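Local coordinates for putative dienelactone hydrolase (Klebsiella pneumoniae subsp. pneumoniae MGH 78578, PDB 3F67), which is probably an alpha/beta-hydrolase of the dienelactone hydrolase family, likely acting on ester or lactone bonds, although its natural substrate is not established, at residues Pro171-Gln185 with Thr201-Phe214. Residues are numbered along the deposited sequence; the frame is centred on the assembly and turned at random.
Sequences PVLGLYGAKDASIPQ and TAEIVVYPEADHAF
Strand 172-177 pairs in parallel with 202-207, the outermost strand at this end of an alpha/beta-hydrolase sheet, and a beta-alpha-beta crossover through helix 185-197 joins them. Gly174 sits at the middle of the ladder: its N gives a hydrogen bond to Glu203 O (2.8 Å), and its O takes one from Val205 N (2.9 Å).

Along the Tyr176 side chain, CB lies 3.8 Å from Val205 O, and CG passes the CG2 methyl of Ile204. CD1 comes within 3.8 Å of Ile204 CG2. In the ring plane, Gly174 CA lies at the edge by CE1 and Ile183 CG2 at the edge by CD2 and CE2; at the tip, the hydroxyl hydrogen-bonds Gly147 O and Trp130 NE1. On the face shared with Leu173, Leu175 CD2 meets the Tyr207 ring at its edge, 4.0 Å from CE2.

Beyond the strands the loops bring Asp180 and His212 together, consistent with the acid and base of a Cys-His-Asp triad, since the His212 side chain also touches Cys123 on the probable nucleophile elbow. Asp180 swings CG anti to its own N (chi1 -176°), laying the carboxylate alongside the imidazole. Ser182 OG donates to Asp180 OD1 (2.7 Å) on its syn lone pair, steadying the carboxylate. The other oxygen, Asp180 OD2, accepts from His212 ND1 at 2.7 Å, lying in the imidazole plane while the nitrogen stands 36° out of the carboxylate plane.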
ATOM      1  N   PRO A 171      10.759   5.078   7.547  1.00 16.60           N
ATOM      2  CA  PRO A 171      11.380   5.273   6.230  1.00 15.84           C
ATOM      3  C   PRO A 171      10.456   4.822   5.103  1.00 14.95           C
ATOM      4  O   PRO A 171       9.919   3.694   5.172  1.00 15.62           O
ATOM      5  CB  PRO A 171      12.631   4.349   6.273  1.00 15.98           C
ATOM      6  CG  PRO A 171      12.859   4.110   7.714  1.00 19.14           C
ATOM      7  CD  PRO A 171      11.535   4.143   8.390  1.00 16.42           C
ATOM      8  N   VAL A 172      10.267   5.690   4.099  1.00 13.77           N
ATOM      9  CA  VAL A 172       9.368   5.364   2.989  1.00 13.87           C
ATOM     10  C   VAL A 172      10.152   5.370   1.714  1.00 13.51           C
ATOM     11  O   VAL A 172      10.858   6.334   1.423  1.00 14.07           O
ATOM     12  CB  VAL A 172       8.231   6.402   2.822  1.00 13.77           C
ATOM     13  CG1 VAL A 172       7.308   5.927   1.740  1.00 14.21           C
ATOM     14  CG2 VAL A 172       7.437   6.573   4.143  1.00 13.57           C
ATOM     15  N   LEU A 173      10.034   4.286   0.960  1.00 12.94           N
ATOM     16  CA  LEU A 173      10.625   4.203  -0.402  1.00 13.40           C
ATOM     17  C   LEU A 173       9.468   4.377  -1.386  1.00 13.25           C
ATOM     18  O   LEU A 173       8.452   3.650  -1.283  1.00 15.15           O
ATOM     19  CB  LEU A 173      11.192   2.788  -0.616  1.00 13.52           C
ATOM     20  CG  LEU A 173      11.539   2.411  -2.045  1.00 13.10           C
ATOM     21  CD1 LEU A 173      12.646   3.352  -2.675  1.00 14.81           C
ATOM     22  CD2 LEU A 173      12.108   0.964  -2.028  1.00 13.84           C
ATOM     23  N   GLY A 174       9.594   5.294  -2.345  1.00 13.52           N
ATOM     24  CA  GLY A 174       8.558   5.401  -3.389  1.00 15.14           C
ATOM     25  C   GLY A 174       9.091   4.827  -4.694  1.00 15.23           C
ATOM     26  O   GLY A 174      10.250   5.033  -5.046  1.00 15.40           O
ATOM     27  N   LEU A 175       8.252   4.095  -5.415  1.00 14.53           N
ATOM     28  CA  LEU A 175       8.662   3.518  -6.719  1.00 13.73           C
ATOM     29  C   LEU A 175       7.723   4.115  -7.769  1.00 14.62           C
ATOM     30  O   LEU A 175       6.524   3.819  -7.775  1.00 15.12           O
ATOM     31  CB  LEU A 175       8.520   1.971  -6.642  1.00 14.17           C
ATOM     32  CG  LEU A 175       9.438   1.341  -5.567  1.00 14.53           C
ATOM     33  CD1 LEU A 175       9.073  -0.155  -5.364  1.00 14.00           C
ATOM     34  CD2 LEU A 175      10.975   1.486  -5.955  1.00 13.36           C
ATOM     35  N   TYR A 176       8.268   4.980  -8.644  1.00 14.20           N
ATOM     36  CA  TYR A 176       7.442   5.836  -9.509  1.00 15.09           C
ATOM     37  C   TYR A 176       7.871   5.656 -10.971  1.00 15.50           C
ATOM     38  O   TYR A 176       9.037   5.310 -11.243  1.00 16.04           O
ATOM     39  CB  TYR A 176       7.561   7.306  -9.035  1.00 14.21           C
ATOM     40  CG  TYR A 176       6.633   7.536  -7.844  1.00 14.79           C
ATOM     41  CD1 TYR A 176       6.894   6.917  -6.597  1.00 13.69           C
ATOM     42  CD2 TYR A 176       5.491   8.343  -7.966  1.00 14.62           C
ATOM     43  CE1 TYR A 176       6.041   7.061  -5.536  1.00 15.55           C
ATOM     44  CE2 TYR A 176       4.605   8.519  -6.876  1.00 14.18           C
ATOM     45  CZ  TYR A 176       4.898   7.883  -5.666  1.00 13.31           C
ATOM     46  OH  TYR A 176       4.025   7.989  -4.599  1.00 14.83           O
ATOM     47  N   GLY A 177       6.930   5.864 -11.894  1.00 15.64           N
ATOM     48  CA  GLY A 177       7.237   5.750 -13.332  1.00 15.14           C
ATOM     49  C   GLY A 177       7.359   7.125 -14.015  1.00 16.34           C
ATOM     50  O   GLY A 177       6.469   7.974 -13.886  1.00 16.32           O
ATOM     51  N   ALA A 178       8.448   7.331 -14.731  1.00 16.96           N
ATOM     52  CA  ALA A 178       8.667   8.596 -15.463  1.00 17.46           C
ATOM     53  C   ALA A 178       7.590   8.869 -16.507  1.00 18.27           C
ATOM     54  O   ALA A 178       7.276  10.038 -16.769  1.00 18.85           O
ATOM     55  CB  ALA A 178      10.056   8.616 -16.109  1.00 18.54           C
ATOM     56  N   LYS A 179       7.027   7.820 -17.113  1.00 18.97           N
ATOM     57  CA  LYS A 179       6.008   7.986 -18.160  1.00 19.91           C
ATOM     58  C   LYS A 179       4.594   8.105 -17.615  1.00 19.77           C
ATOM     59  O   LYS A 179       3.640   8.147 -18.385  1.00 20.24           O
ATOM     60  CB  LYS A 179       6.059   6.834 -19.168  1.00 20.43           C
ATOM     61  CG  LYS A 179       7.451   6.507 -19.640  1.00 24.16           C
ATOM     62  CD  LYS A 179       7.678   6.900 -21.036  1.00 29.55           C
ATOM     63  CE  LYS A 179       9.021   6.383 -21.506  1.00 31.94           C
ATOM     64  NZ  LYS A 179       8.986   6.274 -22.990  1.00 35.35           N
ATOM     65  N   ASP A 180       4.454   8.154 -16.280  1.00 19.59           N
ATOM     66  CA  ASP A 180       3.146   8.220 -15.643  1.00 18.44           C
ATOM     67  C   ASP A 180       2.574   9.653 -15.726  1.00 19.95           C
ATOM     68  O   ASP A 180       2.990  10.564 -14.976  1.00 19.64           O
ATOM     69  CB  ASP A 180       3.300   7.774 -14.164  1.00 18.50           C
ATOM     70  CG  ASP A 180       1.994   7.711 -13.428  1.00 19.80           C
ATOM     71  OD1 ASP A 180       0.956   8.137 -13.994  1.00 20.47           O
ATOM     72  OD2 ASP A 180       1.997   7.252 -12.259  1.00 19.40           O
ATOM     73  N   ALA A 181       1.647   9.844 -16.672  1.00 19.74           N
ATOM     74  CA  ALA A 181       1.003  11.150 -16.903  1.00 20.38           C
ATOM     75  C   ALA A 181       0.158  11.567 -15.703  1.00 20.10           C
ATOM     76  O   ALA A 181      -0.026  12.774 -15.469  1.00 20.58           O
ATOM     77  CB  ALA A 181       0.120  11.092 -18.138  1.00 20.78           C
ATOM     78  N   SER A 182      -0.349  10.586 -14.951  1.00 20.14           N
ATOM     79  CA  SER A 182      -1.180  10.878 -13.773  1.00 19.87           C
ATOM     80  C   SER A 182      -0.357  11.399 -12.576  1.00 20.37           C
ATOM     81  O   SER A 182      -0.930  11.991 -11.651  1.00 19.77           O
ATOM     82  CB  SER A 182      -2.036   9.678 -13.360  1.00 20.31           C
ATOM     83  OG  SER A 182      -1.282   8.726 -12.654  1.00 22.79           O
ATOM     84  N   ILE A 183       0.962  11.171 -12.599  1.00 17.45           N
ATOM     85  CA  ILE A 183       1.881  11.650 -11.542  1.00 17.35           C
ATOM     86  C   ILE A 183       3.084  12.306 -12.209  1.00 17.10           C
ATOM     87  O   ILE A 183       4.157  11.700 -12.344  1.00 15.84           O
ATOM     88  CB  ILE A 183       2.284  10.498 -10.557  1.00 16.37           C
ATOM     89  CG1 ILE A 183       1.019   9.857  -9.974  1.00 17.90           C
ATOM     90  CG2 ILE A 183       3.263  10.991  -9.444  1.00 15.69           C
ATOM     91  CD1 ILE A 183       1.275   8.598  -9.131  1.00 17.07           C
ATOM     92  N   PRO A 184       2.920  13.566 -12.642  1.00 16.80           N
ATOM     93  CA  PRO A 184       4.009  14.212 -13.351  1.00 16.96           C
ATOM     94  C   PRO A 184       5.239  14.420 -12.509  1.00 16.86           C
ATOM     95  O   PRO A 184       5.181  14.517 -11.257  1.00 17.76           O
ATOM     96  CB  PRO A 184       3.408  15.590 -13.758  1.00 16.80           C
ATOM     97  CG  PRO A 184       1.976  15.420 -13.652  1.00 17.19           C
ATOM     98  CD  PRO A 184       1.737  14.445 -12.543  1.00 16.24           C
ATOM     99  N   GLN A 185       6.378  14.506 -13.175  1.00 17.68           N
ATOM    100  CA  GLN A 185       7.616  14.662 -12.453  1.00 17.28           C
ATOM    101  C   GLN A 185       7.731  15.956 -11.630  1.00 16.93           C
ATOM    102  O   GLN A 185       8.471  15.993 -10.646  1.00 16.61           O
ATOM    103  CB  GLN A 185       8.833  14.448 -13.379  1.00 18.59           C
ATOM    104  CG  GLN A 185       8.867  13.037 -13.937  1.00 19.74           C
ATOM    105  CD  GLN A 185       8.781  11.999 -12.824  1.00 17.57           C
ATOM    106  OE1 GLN A 185       9.667  11.910 -11.988  1.00 20.02           O
ATOM    107  NE2 GLN A 185       7.689  11.235 -12.800  1.00 19.63           N
ATOM    108  N   THR A 201      13.412  10.436   6.389  1.00 18.16           N
ATOM    109  CA  THR A 201      14.151   9.341   5.741  1.00 17.99           C
ATOM    110  C   THR A 201      13.254   8.757   4.657  1.00 17.38           C
ATOM    111  O   THR A 201      12.262   8.089   4.962  1.00 16.78           O
ATOM    112  CB  THR A 201      14.499   8.259   6.777  1.00 19.01           C
ATOM    113  OG1 THR A 201      15.393   8.841   7.732  1.00 22.60           O
ATOM    114  CG2 THR A 201      15.197   7.046   6.103  1.00 20.76           C
ATOM    115  N   ALA A 202      13.569   9.048   3.397  1.00 15.91           N
ATOM    116  CA  ALA A 202      12.706   8.675   2.300  1.00 15.86           C
ATOM    117  C   ALA A 202      13.441   8.885   1.009  1.00 16.02           C
ATOM    118  O   ALA A 202      14.315   9.764   0.903  1.00 17.63           O
ATOM    119  CB  ALA A 202      11.382   9.538   2.299  1.00 15.52           C
ATOM    120  N   GLU A 203      13.084   8.122  -0.009  0.50 15.21           N
ATOM    121  CA  GLU A 203      13.602   8.414  -1.335  0.50 15.24           C
ATOM    122  C   GLU A 203      12.556   7.922  -2.288  0.50 15.30           C
ATOM    123  O   GLU A 203      11.772   7.025  -1.968  0.50 15.14           O
ATOM    124  CB  GLU A 203      14.909   7.677  -1.604  0.50 14.60           C
ATOM    125  CG  GLU A 203      14.689   6.184  -1.591  0.50 12.17           C
ATOM    126  CD  GLU A 203      15.980   5.434  -1.450  0.50 14.08           C
ATOM    127  OE1 GLU A 203      16.219   4.515  -2.249  0.50  5.72           O
ATOM    128  OE2 GLU A 203      16.760   5.789  -0.526  0.50 18.28           O
ATOM    129  N   ILE A 204      12.555   8.542  -3.451  1.00 15.91           N
ATOM    130  CA  ILE A 204      11.673   8.198  -4.571  1.00 15.92           C
ATOM    131  C   ILE A 204      12.558   7.780  -5.750  1.00 15.69           C
ATOM    132  O   ILE A 204      13.423   8.548  -6.213  1.00 16.42           O
ATOM    133  CB  ILE A 204      10.776   9.417  -4.981  1.00 15.66           C
ATOM    134  CG1 ILE A 204       9.830   9.739  -3.814  1.00 17.32           C
ATOM    135  CG2 ILE A 204       9.988   9.108  -6.229  1.00 17.78           C
ATOM    136  CD1 ILE A 204       9.042  11.085  -3.965  1.00 19.33           C
ATOM    137  N   VAL A 205      12.362   6.557  -6.204  1.00 15.59           N
ATOM    138  CA  VAL A 205      13.079   6.046  -7.370  1.00 16.53           C
ATOM    139  C   VAL A 205      12.146   6.190  -8.555  1.00 15.52           C
ATOM    140  O   VAL A 205      10.994   5.739  -8.490  1.00 16.12           O
ATOM    141  CB  VAL A 205      13.450   4.577  -7.135  1.00 15.99           C
ATOM    142  CG1 VAL A 205      14.022   3.915  -8.459  1.00 17.71           C
ATOM    143  CG2 VAL A 205      14.451   4.477  -5.932  1.00 17.52           C
ATOM    144  N   VAL A 206      12.633   6.846  -9.631  1.00 15.66           N
ATOM    145  CA  VAL A 206      11.827   7.056 -10.823  1.00 15.83           C
ATOM    146  C   VAL A 206      12.356   6.200 -11.979  1.00 15.80           C
ATOM    147  O   VAL A 206      13.543   6.299 -12.342  1.00 15.63           O
ATOM    148  CB  VAL A 206      11.856   8.525 -11.251  1.00 16.08           C
ATOM    149  CG1 VAL A 206      10.973   8.704 -12.483  1.00 17.83           C
ATOM    150  CG2 VAL A 206      11.338   9.400 -10.101  1.00 17.22           C
ATOM    151  N   TYR A 207      11.502   5.334 -12.507  1.00 15.76           N
ATOM    152  CA  TYR A 207      11.863   4.418 -13.600  1.00 16.16           C
ATOM    153  C   TYR A 207      11.614   5.088 -14.952  1.00 16.53           C
ATOM    154  O   TYR A 207      10.463   5.346 -15.307  1.00 17.68           O
ATOM    155  CB  TYR A 207      11.050   3.119 -13.497  1.00 16.67           C
ATOM    156  CG  TYR A 207      11.507   2.295 -12.317  1.00 16.35           C
ATOM    157  CD1 TYR A 207      12.574   1.390 -12.452  1.00 16.88           C
ATOM    158  CD2 TYR A 207      10.912   2.457 -11.059  1.00 16.89           C
ATOM    159  CE1 TYR A 207      13.055   0.656 -11.337  1.00 16.37           C
ATOM    160  CE2 TYR A 207      11.381   1.733  -9.952  1.00 16.37           C
ATOM    161  CZ  TYR A 207      12.423   0.830 -10.115  1.00 14.99           C
ATOM    162  OH  TYR A 207      12.890   0.106  -9.052  1.00 16.32           O
ATOM    163  N   PRO A 208      12.690   5.348 -15.718  1.00 17.50           N
ATOM    164  CA  PRO A 208      12.548   6.086 -16.993  1.00 18.89           C
ATOM    165  C   PRO A 208      11.546   5.480 -17.981  1.00 19.89           C
ATOM    166  O   PRO A 208      10.914   6.213 -18.738  1.00 20.52           O
ATOM    167  CB  PRO A 208      13.966   6.063 -17.611  1.00 19.77           C
ATOM    168  CG  PRO A 208      14.898   5.729 -16.539  1.00 19.47           C
ATOM    169  CD  PRO A 208      14.089   5.016 -15.403  1.00 17.45           C
ATOM    170  N   GLU A 209      11.420   4.158 -18.009  1.00 18.67           N
ATOM    171  CA  GLU A 209      10.630   3.544 -19.069  1.00 19.70           C
ATOM    172  C   GLU A 209       9.212   3.180 -18.635  1.00 19.47           C
ATOM    173  O   GLU A 209       8.433   2.680 -19.440  1.00 19.45           O
ATOM    174  CB  GLU A 209      11.346   2.275 -19.558  1.00 21.09           C
ATOM    175  CG  GLU A 209      12.734   2.558 -20.125  1.00 23.58           C
ATOM    176  CD  GLU A 209      12.689   3.623 -21.207  1.00 28.31           C
ATOM    177  OE1 GLU A 209      11.733   3.618 -22.027  1.00 31.58           O
ATOM    178  OE2 GLU A 209      13.589   4.499 -21.219  1.00 31.86           O
ATOM    179  N   ALA A 210       8.883   3.420 -17.374  1.00 17.73           N
ATOM    180  CA  ALA A 210       7.652   2.870 -16.805  1.00 17.88           C
ATOM    181  C   ALA A 210       6.512   3.870 -16.764  1.00 17.80           C
ATOM    182  O   ALA A 210       6.719   5.036 -16.475  1.00 17.85           O
ATOM    183  CB  ALA A 210       7.925   2.387 -15.366  1.00 17.11           C
ATOM    184  N   ASP A 211       5.302   3.373 -16.962  1.00 19.03           N
ATOM    185  CA  ASP A 211       4.085   4.174 -16.814  1.00 19.36           C
ATOM    186  C   ASP A 211       3.530   3.934 -15.418  1.00 20.17           C
ATOM    187  O   ASP A 211       4.183   3.259 -14.570  1.00 19.67           O
ATOM    188  CB  ASP A 211       3.075   3.672 -17.859  1.00 20.61           C
ATOM    189  CG  ASP A 211       1.995   4.686 -18.207  1.00 23.54           C
ATOM    190  OD1 ASP A 211       1.684   5.615 -17.423  1.00 21.80           O
ATOM    191  OD2 ASP A 211       1.442   4.514 -19.321  1.00 27.60           O
ATOM    192  N   HIS A 212       2.334   4.469 -15.156  1.00 19.09           N
ATOM    193  CA  HIS A 212       1.568   4.110 -13.958  1.00 19.03           C
ATOM    194  C   HIS A 212       1.311   2.607 -13.952  1.00 18.48           C
ATOM    195  O   HIS A 212       1.233   1.987 -15.015  1.00 18.45           O
ATOM    196  CB  HIS A 212       0.203   4.853 -13.961  1.00 19.79           C
ATOM    197  CG  HIS A 212      -0.480   4.853 -12.620  1.00 20.91           C
ATOM    198  ND1 HIS A 212      -0.093   5.681 -11.578  1.00 21.60           N
ATOM    199  CD2 HIS A 212      -1.505   4.105 -12.145  1.00 22.06           C
ATOM    200  CE1 HIS A 212      -0.874   5.464 -10.533  1.00 20.14           C
ATOM    201  NE2 HIS A 212      -1.730   4.503 -10.845  1.00 22.41           N
ATOM    202  N   ALA A 213       1.224   2.007 -12.758  1.00 17.78           N
ATOM    203  CA  ALA A 213       0.809   0.598 -12.624  1.00 17.51           C
ATOM    204  C   ALA A 213       1.768  -0.360 -13.353  1.00 16.76           C
ATOM    205  O   ALA A 213       1.370  -1.385 -13.934  1.00 18.15           O
ATOM    206  CB  ALA A 213      -0.657   0.387 -13.095  1.00 17.17           C
ATOM    207  N   PHE A 214       3.046  -0.045 -13.267  1.00 16.44           N
ATOM    208  CA  PHE A 214       4.025  -0.860 -14.003  1.00 14.93           C
ATOM    209  C   PHE A 214       4.302  -2.230 -13.384  1.00 15.13           C
ATOM    210  O   PHE A 214       4.939  -3.074 -14.001  1.00 14.17           O
ATOM    211  CB  PHE A 214       5.330  -0.069 -14.265  1.00 14.80           C
ATOM    212  CG  PHE A 214       6.129   0.257 -13.020  1.00 13.34           C
ATOM    213  CD1 PHE A 214       6.949  -0.729 -12.409  1.00 14.45           C
ATOM    214  CD2 PHE A 214       6.125   1.554 -12.493  1.00 15.10           C
ATOM    215  CE1 PHE A 214       7.716  -0.394 -11.281  1.00 14.76           C
ATOM    216  CE2 PHE A 214       6.900   1.891 -11.346  1.00 13.53           C
ATOM    217  CZ  PHE A 214       7.686   0.911 -10.754  1.00 13.43           C
TER
HETATM  218  O   HOH W   1       0.281   7.661 -18.210  1.00 25.30           O